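Local coordinates for SusD homolog (Bacteroides thetaiotaomicron VPI-5482, PDB 3IV0), which is of unknown function but, as a SusD homolog of the Bacteroides outer membrane, probably binds glycans at the cell surface for their uptake, at residues R366-L371 against C420-G425; Y245-I250 against N393-R398; I341-N346 against I424-Y429. One frame throughout, in Å; residues are numbered along the deposited sequence.

From the N terminus, the chain first passes the loop 245-250, which leads into helix 253-258, and then the turn at 341-346. Next come the start of helix 367-381, the end of helix 385-398 and the end of helix 408-422 with the loop after it. Contact 1 closes a loop of 48 residues, 36 of them helical, and this loop lies within the longer one that contact 3 closes; their second segments overlap at Ile-424 and Gly-425. Contact 2 crosses both, since it begins before them and ends between their segments. Salt bridges run from contact 1 to each of the others, Glu-422 to Arg-398 and Arg-366 to Glu-426; contacts 2 and 3 then add the loops 245-250 and 341-346.

Contact 1: R366-L371 against C420-G425; sequences RYAGAL and CRELIG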
ATOM      1  N   ARG A 366      -1.341   1.299  -8.148  1.00  9.81           N
ATOM      2  CA  ARG A 366      -1.906   1.805  -9.394  1.00 12.55           C
ATOM      3  C   ARG A 366      -0.838   2.041 -10.453  1.00  9.25           C
ATOM      4  O   ARG A 366       0.376   1.958 -10.182  1.00 10.01           O
ATOM      5  CB  ARG A 366      -2.767   3.031  -9.201  1.00 13.29           C
ATOM      6  CG  ARG A 366      -2.039   4.223  -8.702  1.00 11.67           C
ATOM      7  CD  ARG A 366      -3.004   5.426  -8.625  1.00 11.44           C
ATOM      8  NE  ARG A 366      -2.414   6.526  -7.866  1.00 11.50           N
ATOM      9  CZ  ARG A 366      -1.895   7.629  -8.407  1.00 11.83           C
ATOM     10  NH1 ARG A 366      -1.836   7.818  -9.703  1.00 13.90           N
ATOM     11  NH2 ARG A 366      -1.425   8.564  -7.611  1.00 12.55           N
ATOM     12  N   TYR A 367      -1.270   2.275 -11.681  1.00 10.34           N
ATOM     13  CA  TYR A 367      -0.381   2.216 -12.830  1.00  9.89           C
ATOM     14  C   TYR A 367       0.721   3.266 -12.766  1.00 10.54           C
ATOM     15  O   TYR A 367       1.855   2.962 -13.115  1.00  9.89           O
ATOM     16  CB  TYR A 367      -1.221   2.296 -14.088  1.00 11.42           C
ATOM     17  CG  TYR A 367      -0.515   2.058 -15.398  1.00 11.62           C
ATOM     18  CD1 TYR A 367       0.308   0.956 -15.623  1.00 13.05           C
ATOM     19  CD2 TYR A 367      -0.753   2.903 -16.465  1.00 12.78           C
ATOM     20  CE1 TYR A 367       0.919   0.768 -16.865  1.00 13.23           C
ATOM     21  CE2 TYR A 367      -0.194   2.686 -17.716  1.00 14.44           C
ATOM     22  CZ  TYR A 367       0.659   1.654 -17.885  1.00 12.24           C
ATOM     23  OH  TYR A 367       1.224   1.448 -19.125  1.00 16.05           O
ATOM     24  N   ALA A 368       0.458   4.475 -12.277  1.00  9.49           N
ATOM     25  CA  ALA A 368       1.524   5.469 -12.189  1.00 10.38           C
ATOM     26  C   ALA A 368       2.609   4.985 -11.253  1.00 10.60           C
ATOM     27  O   ALA A 368       3.803   5.195 -11.508  1.00 10.58           O
ATOM     28  CB  ALA A 368       0.994   6.844 -11.689  1.00 12.61           C
ATOM     29  N   GLY A 369       2.209   4.395 -10.128  1.00  9.95           N
ATOM     30  CA  GLY A 369       3.181   3.827  -9.187  1.00 10.39           C
ATOM     31  C   GLY A 369       4.054   2.775  -9.824  1.00 10.19           C
ATOM     32  O   GLY A 369       5.282   2.786  -9.646  1.00  9.82           O
ATOM     33  N   ALA A 370       3.445   1.839 -10.536  1.00  9.48           N
ATOM     34  CA  ALA A 370       4.168   0.753 -11.162  1.00  9.66           C
ATOM     35  C   ALA A 370       5.128   1.244 -12.233  1.00  9.73           C
ATOM     36  O   ALA A 370       6.249   0.769 -12.295  1.00 10.14           O
ATOM     37  CB  ALA A 370       3.193  -0.261 -11.729  1.00 10.11           C
ATOM     38  N   LEU A 371       4.730   2.265 -12.975  1.00  9.81           N
ATOM     39  CA  LEU A 371       5.642   2.838 -13.963  1.00  9.67           C
ATOM     40  C   LEU A 371       6.855   3.423 -13.270  1.00  9.60           C
ATOM     41  O   LEU A 371       7.956   3.366 -13.793  1.00 10.29           O
ATOM     42  CB  LEU A 371       4.919   3.920 -14.800  1.00 10.83           C
ATOM     43  CG  LEU A 371       3.823   3.420 -15.700  1.00 11.77           C
ATOM     44  CD1 LEU A 371       3.135   4.619 -16.373  1.00 14.56           C
ATOM     45  CD2 LEU A 371       4.369   2.418 -16.747  1.00 14.83           C
ATOM     46  N   CYS A 420       7.025  10.338  -4.232  1.00 10.20           N
ATOM     47  CA  CYS A 420       6.509  11.053  -3.079  1.00  9.85           C
ATOM     48  C   CYS A 420       5.417  12.034  -3.466  1.00 10.90           C
ATOM     49  O   CYS A 420       4.430  12.187  -2.753  1.00 11.83           O
ATOM     50  CB  CYS A 420       7.642  11.768  -2.368  1.00 10.56           C
ATOM     51  SG  CYS A 420       8.844  10.714  -1.532  1.00 13.93           S
ATOM     52  N   ARG A 421       5.576  12.718  -4.592  1.00  9.29           N
ATOM     53  CA  ARG A 421       4.531  13.636  -5.065  1.00 10.41           C
ATOM     54  C   ARG A 421       3.302  12.881  -5.533  1.00 11.07           C
ATOM     55  O   ARG A 421       2.164  13.199  -5.154  1.00 11.29           O
ATOM     56  CB  ARG A 421       5.026  14.454  -6.250  1.00 10.95           C
ATOM     57  CG  ARG A 421       5.998  15.581  -5.911  1.00 11.14           C
ATOM     58  CD  ARG A 421       6.399  16.336  -7.186  1.00 12.85           C
ATOM     59  NE  ARG A 421       7.444  15.693  -7.949  1.00 12.23           N
ATOM     60  CZ  ARG A 421       8.734  15.791  -7.687  1.00 13.58           C
ATOM     61  NH1 ARG A 421       9.153  16.545  -6.688  1.00 13.72           N
ATOM     62  NH2 ARG A 421       9.608  15.150  -8.429  1.00 16.03           N
ATOM     63  N   GLU A 422       3.510  11.883  -6.386  1.00 10.27           N
ATOM     64  CA  GLU A 422       2.414  11.204  -7.049  1.00  9.94           C
ATOM     65  C   GLU A 422       1.552  10.385  -6.092  1.00  9.70           C
ATOM     66  O   GLU A 422       0.328  10.357  -6.231  1.00 10.23           O
ATOM     67  CB  GLU A 422       2.964  10.298  -8.140  1.00 10.03           C
ATOM     68  CG  GLU A 422       1.926   9.570  -8.939  1.00 11.93           C
ATOM     69  CD  GLU A 422       1.038  10.479  -9.739  1.00 12.50           C
ATOM     70  OE1 GLU A 422       1.429  11.633 -10.067  1.00 12.15           O
ATOM     71  OE2 GLU A 422      -0.090  10.077 -10.093  1.00 12.46           O
ATOM     72  N   LEU A 423       2.181   9.766  -5.090  1.00  9.99           N
ATOM     73  CA  LEU A 423       1.495   8.795  -4.251  1.00  9.76           C
ATOM     74  C   LEU A 423       1.168   9.258  -2.861  1.00 11.34           C
ATOM     75  O   LEU A 423       0.707   8.477  -2.029  1.00 11.20           O
ATOM     76  CB  LEU A 423       2.287   7.505  -4.193  1.00 10.20           C
ATOM     77  CG  LEU A 423       2.599   6.847  -5.533  1.00 10.93           C
ATOM     78  CD1 LEU A 423       3.543   5.635  -5.376  1.00 14.14           C
ATOM     79  CD2 LEU A 423       1.337   6.402  -6.308  1.00 12.96           C
ATOM     80  N   ILE A 424       1.275  10.555  -2.620  1.00  9.63           N
ATOM     81  CA  ILE A 424       0.979  11.066  -1.303  1.00 11.32           C
ATOM     82  C   ILE A 424      -0.412  10.649  -0.864  1.00 11.75           C
ATOM     83  O   ILE A 424      -1.378  10.794  -1.591  1.00 11.28           O
ATOM     84  CB  ILE A 424       1.172  12.623  -1.247  1.00 11.63           C
ATOM     85  CG1 ILE A 424       1.031  13.074   0.216  1.00 13.06           C
ATOM     86  CG2 ILE A 424       0.217  13.380  -2.201  1.00 14.30           C
ATOM     87  CD1 ILE A 424       1.516  14.528   0.453  1.00 15.05           C
ATOM     88  N   GLY A 425      -0.495  10.123   0.352  1.00 11.54           N
ATOM     89  CA  GLY A 425      -1.775   9.702   0.912  1.00 11.42           C
ATOM     90  C   GLY A 425      -2.228   8.304   0.530  1.00 12.01           C
ATOM     91  O   GLY A 425      -3.312   7.907   0.938  1.00 11.02           O
TER
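Arg-366, at the N-cap position of helix 367-381, reaches across to Glu-422 at the end of helix 408-422, and both residues are buried. The charged pairing is end-on but converges on a single atom: NH1 and NH2 of Arg-366 both bond OE2 of Glu-422. The shorter, straighter bond, NH1 of Arg-366 to OE2 of Glu-422 at 2.9 Å, uses the anti lone pair of that oxygen. NH2 of Arg-366, 3.2 Å from the same OE2 of Glu-422, arrives from above the carboxylate plane and makes a more bent bond. That difference fits the 58° between the guanidinium and carboxylate planes. Glu-422 sets its carboxylate there by bending at chi2 (64°), whereas Arg-366 runs extended from CG to NE. Neither group depends on the other alone: Arg-366 also bridges to Glu-426 and Glu-263, and Glu-422 to Arg-319 through OE1 and to Arg-398 through OE2. So many guanidinium groups would probably keep this buried glutamate ionised.

Aliphatic groups pack around this pair. CD2 of Leu-423 sits over one guanidinium face, 3.7 Å from NH2 of Arg-366. CB of Ala-368 is 3.8 Å from OE2 of Glu-422. CA of Gly-369 comes within 4.2 Å of CD1 of Leu-423, where the two backbones approach most closely.

The charged residues form a buried salt-bridge network, flanked by the aliphatic groups, between the start of one helix and the end of another, within the helical, TPR-related part of the SusD fold.

Contact 2: Y245-I250 against N393-R398; sequences YSLLDI and NRVRNR
The loop leading into helix 253-258 lies against the last turn of helix 385-398, with Leu-247, Leu-248 and Ile-250 gathered round Arg-398. Arg-398 curls back at chi2 (-94°) and chi3 (-66°), bringing its guanidinium edge to the loop backbone. Its NH1 gives a nearly straight bond of 2.8 Å (164°) to O of Leu-248, on a lone pair in the carbonyl plane and almost exactly in the guanidinium plane. Leu-247 crosses this side chain at about a right angle, and its CD1 reaches on to O of Arg-394 at 3.5 Å. On the other flank, CD1 of Ile-250 touches CD of Arg-398 at 3.8 Å. A water joins the backbones as well, accepting from N of Ile-250 at 2.9 Å and donating to O of Arg-398 at 2.7 Å. A leucine in place of Arg-398 would probably leave O of Leu-248 without this donor and Glu-263, a second partner of NH1, short of a positive charge. Helix 318-323 packs on Ile-250 and helix 253-258 on Leu-248, while helix 367-381 touches both Leu-247 and Arg-398.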
ATOM      1  N   TYR A 245      -4.607  -0.768 -19.170  1.00 12.81           N
ATOM      2  CA  TYR A 245      -4.253   0.217 -18.180  1.00 11.46           C
ATOM      3  C   TYR A 245      -3.901   1.530 -18.847  1.00 13.11           C
ATOM      4  O   TYR A 245      -3.277   1.567 -19.898  1.00 14.18           O
ATOM      5  CB  TYR A 245      -3.058  -0.257 -17.336  1.00 12.72           C
ATOM      6  CG  TYR A 245      -3.220  -1.648 -16.770  1.00 12.01           C
ATOM      7  CD1 TYR A 245      -4.434  -2.086 -16.253  1.00 11.74           C
ATOM      8  CD2 TYR A 245      -2.160  -2.524 -16.744  1.00 11.45           C
ATOM      9  CE1 TYR A 245      -4.585  -3.369 -15.769  1.00 12.85           C
ATOM     10  CE2 TYR A 245      -2.302  -3.818 -16.248  1.00 11.41           C
ATOM     11  CZ  TYR A 245      -3.522  -4.235 -15.771  1.00 11.87           C
ATOM     12  OH  TYR A 245      -3.620  -5.537 -15.302  1.00 12.69           O
ATOM     13  N   SER A 246      -4.264   2.624 -18.203  1.00 12.45           N
ATOM     14  CA  SER A 246      -3.872   3.932 -18.689  1.00 14.37           C
ATOM     15  C   SER A 246      -3.765   4.909 -17.532  1.00 13.12           C
ATOM     16  O   SER A 246      -4.287   4.664 -16.439  1.00 14.08           O
ATOM     17  CB  SER A 246      -4.832   4.431 -19.750  1.00 17.12           C
ATOM     18  OG  SER A 246      -6.118   4.423 -19.244  1.00 20.10           O
ATOM     19  N   LEU A 247      -3.069   6.002 -17.768  1.00 12.84           N
ATOM     20  CA  LEU A 247      -3.041   7.110 -16.837  1.00 11.31           C
ATOM     21  C   LEU A 247      -4.198   8.068 -17.120  1.00 13.73           C
ATOM     22  O   LEU A 247      -4.262   8.633 -18.217  1.00 17.46           O
ATOM     23  CB  LEU A 247      -1.721   7.851 -16.970  1.00 13.26           C
ATOM     24  CG  LEU A 247      -0.457   7.071 -16.617  1.00 12.22           C
ATOM     25  CD1 LEU A 247       0.771   7.994 -16.755  1.00 16.89           C
ATOM     26  CD2 LEU A 247      -0.531   6.492 -15.248  1.00 14.34           C
ATOM     27  N   LEU A 248      -5.097   8.271 -16.180  1.00 12.17           N
ATOM     28  CA  LEU A 248      -6.204   9.205 -16.420  1.00 12.21           C
ATOM     29  C   LEU A 248      -5.721  10.648 -16.403  1.00 13.43           C
ATOM     30  O   LEU A 248      -4.683  10.997 -15.824  1.00 12.89           O
ATOM     31  CB  LEU A 248      -7.279   9.038 -15.356  1.00 13.37           C
ATOM     32  CG  LEU A 248      -8.312   7.920 -15.587  1.00 14.15           C
ATOM     33  CD1 LEU A 248      -7.722   6.500 -15.561  1.00 14.01           C
ATOM     34  CD2 LEU A 248      -9.477   8.050 -14.559  1.00 13.69           C
ATOM     35  N   ASP A 249      -6.459  11.515 -17.075  0.50 13.07           N
ATOM     36  CA  ASP A 249      -6.165  12.937 -16.991  0.50 12.14           C
ATOM     37  C   ASP A 249      -6.142  13.377 -15.545  0.50 12.89           C
ATOM     38  O   ASP A 249      -6.918  12.908 -14.730  0.50 13.25           O
ATOM     39  CB  ASP A 249      -7.211  13.746 -17.759  0.50 15.27           C
ATOM     40  CG  ASP A 249      -7.061  13.626 -19.258  0.50 15.98           C
ATOM     41  OD1 ASP A 249      -6.089  13.001 -19.719  0.50 17.75           O
ATOM     42  OD2 ASP A 249      -7.927  14.170 -19.984  0.50 20.91           O
ATOM     43  N   ILE A 250      -5.237  14.285 -15.215  1.00 12.43           N
ATOM     44  CA  ILE A 250      -5.119  14.752 -13.852  1.00 12.34           C
ATOM     45  C   ILE A 250      -6.376  15.439 -13.343  1.00 12.78           C
ATOM     46  O   ILE A 250      -6.669  15.392 -12.150  1.00 14.19           O
ATOM     47  CB  ILE A 250      -3.857  15.632 -13.674  1.00 12.93           C
ATOM     48  CG1 ILE A 250      -3.494  15.789 -12.188  1.00 15.97           C
ATOM     49  CG2 ILE A 250      -4.029  16.989 -14.383  1.00 13.49           C
ATOM     50  CD1 ILE A 250      -2.902  14.515 -11.506  1.00 16.17           C
ATOM     51  N   ASN A 393       8.608  10.337 -17.314  1.00 12.09           N
ATOM     52  CA  ASN A 393       7.928  11.449 -17.980  1.00 12.64           C
ATOM     53  C   ASN A 393       6.487  11.190 -18.343  1.00 12.71           C
ATOM     54  O   ASN A 393       5.716  12.121 -18.521  1.00 12.83           O
ATOM     55  CB  ASN A 393       8.760  11.910 -19.173  1.00 12.03           C
ATOM     56  CG  ASN A 393       9.964  12.694 -18.743  1.00 13.83           C
ATOM     57  OD1 ASN A 393       9.932  13.373 -17.724  1.00 13.57           O
ATOM     58  ND2 ASN A 393      11.058  12.632 -19.526  1.00 14.04           N
ATOM     59  N   ARG A 394       6.082   9.938 -18.409  1.00 13.11           N
ATOM     60  CA  ARG A 394       4.655   9.680 -18.555  1.00 13.00           C
ATOM     61  C   ARG A 394       3.874  10.199 -17.362  1.00 12.19           C
ATOM     62  O   ARG A 394       2.796  10.770 -17.517  1.00 12.05           O
ATOM     63  CB  ARG A 394       4.403   8.204 -18.782  1.00 14.73           C
ATOM     64  CG  ARG A 394       4.838   7.773 -20.195  1.00 17.33           C
ATOM     65  CD  ARG A 394       4.791   6.316 -20.391  1.00 18.58           C
ATOM     66  NE  ARG A 394       3.440   5.800 -20.301  1.00 19.34           N
ATOM     67  CZ  ARG A 394       3.183   4.495 -20.239  1.00 16.35           C
ATOM     68  NH1 ARG A 394       4.186   3.651 -20.279  1.00 21.70           N
ATOM     69  NH2 ARG A 394       1.943   4.065 -20.149  1.00 18.89           N
ATOM     70  N   VAL A 395       4.455  10.055 -16.183  1.00 10.99           N
ATOM     71  CA  VAL A 395       3.839  10.555 -14.966  1.00 11.16           C
ATOM     72  C   VAL A 395       3.979  12.081 -14.864  1.00 11.65           C
ATOM     73  O   VAL A 395       3.012  12.764 -14.531  1.00 11.26           O
ATOM     74  CB  VAL A 395       4.413   9.844 -13.743  1.00 11.00           C
ATOM     75  CG1 VAL A 395       3.827  10.417 -12.448  1.00 12.75           C
ATOM     76  CG2 VAL A 395       4.143   8.309 -13.861  1.00 13.00           C
ATOM     77  N   ARG A 396       5.166  12.585 -15.198  1.00 11.28           N
ATOM     78  CA  ARG A 396       5.376  14.038 -15.191  1.00 10.50           C
ATOM     79  C   ARG A 396       4.409  14.714 -16.157  1.00 11.98           C
ATOM     80  O   ARG A 396       3.800  15.725 -15.832  1.00 12.11           O
ATOM     81  CB  ARG A 396       6.795  14.383 -15.613  1.00 13.49           C
ATOM     82  CG  ARG A 396       7.921  13.849 -14.764  1.00 14.29           C
ATOM     83  CD  ARG A 396       8.053  14.584 -13.471  1.00 13.07           C
ATOM     84  NE  ARG A 396       8.528  15.964 -13.687  1.00 12.25           N
ATOM     85  CZ  ARG A 396       8.746  16.820 -12.704  1.00 13.21           C
ATOM     86  NH1 ARG A 396       8.479  16.520 -11.442  1.00 12.93           N
ATOM     87  NH2 ARG A 396       9.176  18.043 -12.984  1.00 14.19           N
ATOM     88  N   ASN A 397       4.293  14.173 -17.366  1.00 12.57           N
ATOM     89  CA  ASN A 397       3.433  14.785 -18.374  1.00 13.10           C
ATOM     90  C   ASN A 397       1.966  14.764 -17.944  1.00 13.47           C
ATOM     91  O   ASN A 397       1.240  15.727 -18.157  1.00 12.63           O
ATOM     92  CB  ASN A 397       3.599  14.138 -19.743  1.00 14.02           C
ATOM     93  CG  ASN A 397       4.878  14.562 -20.478  1.00 18.96           C
ATOM     94  OD1 ASN A 397       5.498  13.748 -21.179  1.00 26.94           O
ATOM     95  ND2 ASN A 397       5.250  15.820 -20.361  1.00 20.12           N
ATOM     96  N   ARG A 398       1.517  13.687 -17.301  1.00 11.94           N
ATOM     97  CA  ARG A 398       0.135  13.642 -16.846  1.00 12.17           C
ATOM     98  C   ARG A 398      -0.130  14.744 -15.816  1.00 11.57           C
ATOM     99  O   ARG A 398      -1.221  15.321 -15.799  1.00 12.58           O
ATOM    100  CB  ARG A 398      -0.207  12.238 -16.288  1.00 11.41           C
ATOM    101  CG  ARG A 398      -1.660  12.074 -15.982  1.00 12.63           C
ATOM    102  CD  ARG A 398      -2.043  12.360 -14.565  1.00 12.79           C
ATOM    103  NE  ARG A 398      -1.465  11.388 -13.635  1.00 11.25           N
ATOM    104  CZ  ARG A 398      -1.939  10.169 -13.413  1.00 11.98           C
ATOM    105  NH1 ARG A 398      -3.008   9.724 -14.039  1.00 11.45           N
ATOM    106  NH2 ARG A 398      -1.318   9.384 -12.561  1.00 12.90           N
TER
HETATM  107  O   HOH W   1      -1.030   5.840 -20.067  1.00 26.44           O
HETATM  108  O   HOH W   2      -3.405  15.006 -17.389  1.00 14.53           O

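Contact 3: I341-N346 against I424-Y429; sequences IKKFWN and IGEGHY
Lys-343 is anti at every torsion, from chi1 175° to chi4 180°, and this straight chain carries NZ from a type I beta turn, Lys-342 to Trp-345, to the loop that follows helix 408-422. Phe-344, the next residue of the turn, has CG beside its backbone N (chi1 -61°), and its ring extends to the same loop. Within this helical SusD fold the contact is thus a type I beta turn packed against the glycine-containing loop after a helix end.

NZ of Lys-343 bonds OE2 of Glu-426 at 2.7 Å, a salt bridge on the anti lone pair of that oxygen. It also bonds O of Ile-424 at 2.8 Å, tilted a little from the carbonyl plane. O of Glu-422 probably accepts from it too, and the ring of Trp-323 adds a cation-pi contact. The ammonium therefore sits among backbone carbonyls near a helix C terminus, which would probably help stabilise its charge. OE2 of Glu-426 is shared in turn with Arg-366.

Phe-344 meets the loop edge-on. CG of Glu-426 lies in the ring plane, 3.8 Å from CZ of Phe-344, and CG of Lys-343 covers part of one ring face. Gly-425 adopts a positive phi next to the ring; a CB there would stand 2.6 Å from CE2 of Phe-344, whereas the CA of Gly-425 itself is 3.9 Å from that carbon.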
ATOM      1  N   ILE A 341      -5.968  18.629   2.322  1.00 13.78           N
ATOM      2  CA  ILE A 341      -5.607  17.971   1.080  1.00 12.93           C
ATOM      3  C   ILE A 341      -6.883  17.432   0.451  1.00 12.44           C
ATOM      4  O   ILE A 341      -7.631  16.728   1.134  1.00 13.49           O
ATOM      5  CB  ILE A 341      -4.628  16.820   1.379  1.00 13.80           C
ATOM      6  CG1 ILE A 341      -3.322  17.417   1.884  1.00 14.62           C
ATOM      7  CG2 ILE A 341      -4.432  15.949   0.151  1.00 14.11           C
ATOM      8  CD1 ILE A 341      -2.312  16.382   2.420  1.00 17.17           C
ATOM      9  N   LYS A 342      -7.143  17.771  -0.800  1.00 12.95           N
ATOM     10  CA  LYS A 342      -8.390  17.470  -1.474  1.00 13.27           C
ATOM     11  C   LYS A 342      -8.267  16.416  -2.599  1.00 11.29           C
ATOM     12  O   LYS A 342      -9.218  16.083  -3.297  1.00 12.53           O
ATOM     13  CB  LYS A 342      -9.003  18.757  -2.033  1.00 14.22           C
ATOM     14  CG  LYS A 342      -8.215  19.395  -3.088  1.00 16.71           C
ATOM     15  CD  LYS A 342      -8.924  20.699  -3.548  1.00 23.78           C
ATOM     16  CE  LYS A 342      -8.136  21.413  -4.621  1.00 27.44           C
ATOM     17  NZ  LYS A 342      -8.787  22.692  -4.996  1.00 29.92           N
ATOM     18  N   LYS A 343      -7.077  15.837  -2.670  1.00 11.73           N
ATOM     19  CA  LYS A 343      -6.722  14.826  -3.676  1.00 11.53           C
ATOM     20  C   LYS A 343      -7.759  13.719  -3.802  1.00 11.59           C
ATOM     21  O   LYS A 343      -8.077  13.308  -4.889  1.00 12.44           O
ATOM     22  CB  LYS A 343      -5.375  14.189  -3.291  1.00 11.78           C
ATOM     23  CG  LYS A 343      -4.924  13.024  -4.176  1.00 12.34           C
ATOM     24  CD  LYS A 343      -3.537  12.565  -3.825  1.00 10.39           C
ATOM     25  CE  LYS A 343      -3.174  11.313  -4.618  1.00 10.08           C
ATOM     26  NZ  LYS A 343      -1.806  10.823  -4.311  1.00 10.93           N
ATOM     27  N   PHE A 344      -8.274  13.229  -2.680  1.00 12.00           N
ATOM     28  CA  PHE A 344      -9.117  12.035  -2.695  1.00 12.33           C
ATOM     29  C   PHE A 344     -10.608  12.317  -2.632  1.00 11.91           C
ATOM     30  O   PHE A 344     -11.401  11.406  -2.421  1.00 13.25           O
ATOM     31  CB  PHE A 344      -8.733  11.150  -1.511  1.00 11.35           C
ATOM     32  CG  PHE A 344      -7.301  10.673  -1.554  1.00 10.65           C
ATOM     33  CD1 PHE A 344      -6.970   9.542  -2.249  1.00 12.48           C
ATOM     34  CD2 PHE A 344      -6.305  11.361  -0.905  1.00 11.32           C
ATOM     35  CE1 PHE A 344      -5.648   9.137  -2.334  1.00 11.55           C
ATOM     36  CE2 PHE A 344      -4.991  10.962  -0.952  1.00 11.84           C
ATOM     37  CZ  PHE A 344      -4.651   9.845  -1.669  1.00 11.74           C
ATOM     38  N   TRP A 345     -11.018  13.587  -2.683  1.00 13.46           N
ATOM     39  CA  TRP A 345     -12.425  13.877  -2.402  1.00 13.12           C
ATOM     40  C   TRP A 345     -13.392  13.173  -3.339  1.00 12.92           C
ATOM     41  O   TRP A 345     -13.375  13.342  -4.544  1.00 14.60           O
ATOM     42  CB  TRP A 345     -12.690  15.377  -2.364  1.00 13.29           C
ATOM     43  CG  TRP A 345     -12.117  16.046  -1.172  1.00 13.95           C
ATOM     44  CD1 TRP A 345     -11.461  15.467  -0.138  1.00 13.65           C
ATOM     45  CD2 TRP A 345     -12.202  17.436  -0.875  1.00 14.50           C
ATOM     46  NE1 TRP A 345     -11.088  16.413   0.776  1.00 14.06           N
ATOM     47  CE2 TRP A 345     -11.544  17.637   0.353  1.00 14.13           C
ATOM     48  CE3 TRP A 345     -12.774  18.524  -1.527  1.00 17.51           C
ATOM     49  CZ2 TRP A 345     -11.418  18.910   0.941  1.00 16.68           C
ATOM     50  CZ3 TRP A 345     -12.658  19.789  -0.942  1.00 19.48           C
ATOM     51  CH2 TRP A 345     -11.999  19.965   0.274  1.00 18.93           C
ATOM     52  N   ASN A 346     -14.225  12.372  -2.706  1.00 12.74           N
ATOM     53  CA  ASN A 346     -15.396  11.710  -3.260  1.00 13.27           C
ATOM     54  C   ASN A 346     -16.334  11.620  -2.069  1.00 12.86           C
ATOM     55  O   ASN A 346     -16.393  10.640  -1.326  1.00 13.21           O
ATOM     56  CB  ASN A 346     -15.051  10.336  -3.795  1.00 13.51           C
ATOM     57  CG  ASN A 346     -14.622  10.383  -5.247  1.00 14.50           C
ATOM     58  OD1 ASN A 346     -15.384  10.870  -6.100  1.00 18.71           O
ATOM     59  ND2 ASN A 346     -13.392   9.944  -5.533  1.00 15.06           N
ATOM     60  N   ILE A 424       1.275  10.555  -2.620  1.00  9.63           N
ATOM     61  CA  ILE A 424       0.979  11.066  -1.303  1.00 11.32           C
ATOM     62  C   ILE A 424      -0.412  10.649  -0.864  1.00 11.75           C
ATOM     63  O   ILE A 424      -1.378  10.794  -1.591  1.00 11.28           O
ATOM     64  CB  ILE A 424       1.172  12.623  -1.247  1.00 11.63           C
ATOM     65  CG1 ILE A 424       1.031  13.074   0.216  1.00 13.06           C
ATOM     66  CG2 ILE A 424       0.217  13.380  -2.201  1.00 14.30           C
ATOM     67  CD1 ILE A 424       1.516  14.528   0.453  1.00 15.05           C
ATOM     68  N   GLY A 425      -0.495  10.123   0.352  1.00 11.54           N
ATOM     69  CA  GLY A 425      -1.775   9.702   0.912  1.00 11.42           C
ATOM     70  C   GLY A 425      -2.228   8.304   0.530  1.00 12.01           C
ATOM     71  O   GLY A 425      -3.312   7.907   0.938  1.00 11.02           O
ATOM     72  N   GLU A 426      -1.412   7.549  -0.224  1.00 10.58           N
ATOM     73  CA  GLU A 426      -1.785   6.214  -0.684  1.00 11.12           C
ATOM     74  C   GLU A 426      -1.060   5.092   0.067  1.00 12.07           C
ATOM     75  O   GLU A 426      -1.167   3.930  -0.325  1.00 12.58           O
ATOM     76  CB  GLU A 426      -1.582   6.083  -2.199  1.00 12.59           C
ATOM     77  CG  GLU A 426      -2.494   7.049  -2.983  1.00 14.63           C
ATOM     78  CD  GLU A 426      -2.193   7.082  -4.449  1.00 13.21           C
ATOM     79  OE1 GLU A 426      -2.294   6.034  -5.122  1.00 14.64           O
ATOM     80  OE2 GLU A 426      -1.867   8.162  -4.980  1.00 12.22           O
ATOM     81  N   GLY A 427      -0.320   5.403   1.107  1.00 10.36           N
ATOM     82  CA  GLY A 427       0.259   4.379   1.966  1.00 10.01           C
ATOM     83  C   GLY A 427       1.610   3.860   1.543  1.00  9.83           C
ATOM     84  O   GLY A 427       2.002   2.782   2.007  1.00 10.59           O
ATOM     85  N   HIS A 428       2.325   4.599   0.712  1.00  9.60           N
ATOM     86  CA  HIS A 428       3.633   4.219   0.227  1.00  9.56           C
ATOM     87  C   HIS A 428       4.799   4.949   0.873  1.00 11.62           C
ATOM     88  O   HIS A 428       5.893   4.438   0.840  1.00 14.87           O
ATOM     89  CB  HIS A 428       3.714   4.393  -1.286  1.00 10.55           C
ATOM     90  CG  HIS A 428       2.852   3.444  -2.037  1.00  9.64           C
ATOM     91  ND1 HIS A 428       3.212   2.122  -2.204  1.00 11.16           N
ATOM     92  CD2 HIS A 428       1.627   3.597  -2.586  1.00 12.57           C
ATOM     93  CE1 HIS A 428       2.239   1.512  -2.873  1.00 12.87           C
ATOM     94  NE2 HIS A 428       1.280   2.379  -3.125  1.00 12.90           N
ATOM     95  N   TYR A 429       4.599   6.150   1.385  1.00 10.93           N
ATOM     96  CA  TYR A 429       5.668   7.000   1.847  1.00 10.07           C
ATOM     97  C   TYR A 429       6.654   6.298   2.754  1.00  9.65           C
ATOM     98  O   TYR A 429       7.860   6.228   2.465  1.00  9.72           O
ATOM     99  CB  TYR A 429       5.060   8.211   2.546  1.00 10.43           C
ATOM    100  CG  TYR A 429       6.062   9.027   3.330  1.00 11.97           C
ATOM    101  CD1 TYR A 429       6.973   9.864   2.685  1.00 14.54           C
ATOM    102  CD2 TYR A 429       6.058   8.983   4.712  1.00 12.18           C
ATOM    103  CE1 TYR A 429       7.903  10.620   3.457  1.00 12.97           C
ATOM    104  CE2 TYR A 429       6.975   9.704   5.477  1.00 15.19           C
ATOM    105  CZ  TYR A 429       7.848  10.542   4.851  1.00 12.79           C
ATOM    106  OH  TYR A 429       8.735  11.241   5.685  1.00 14.75           O
TER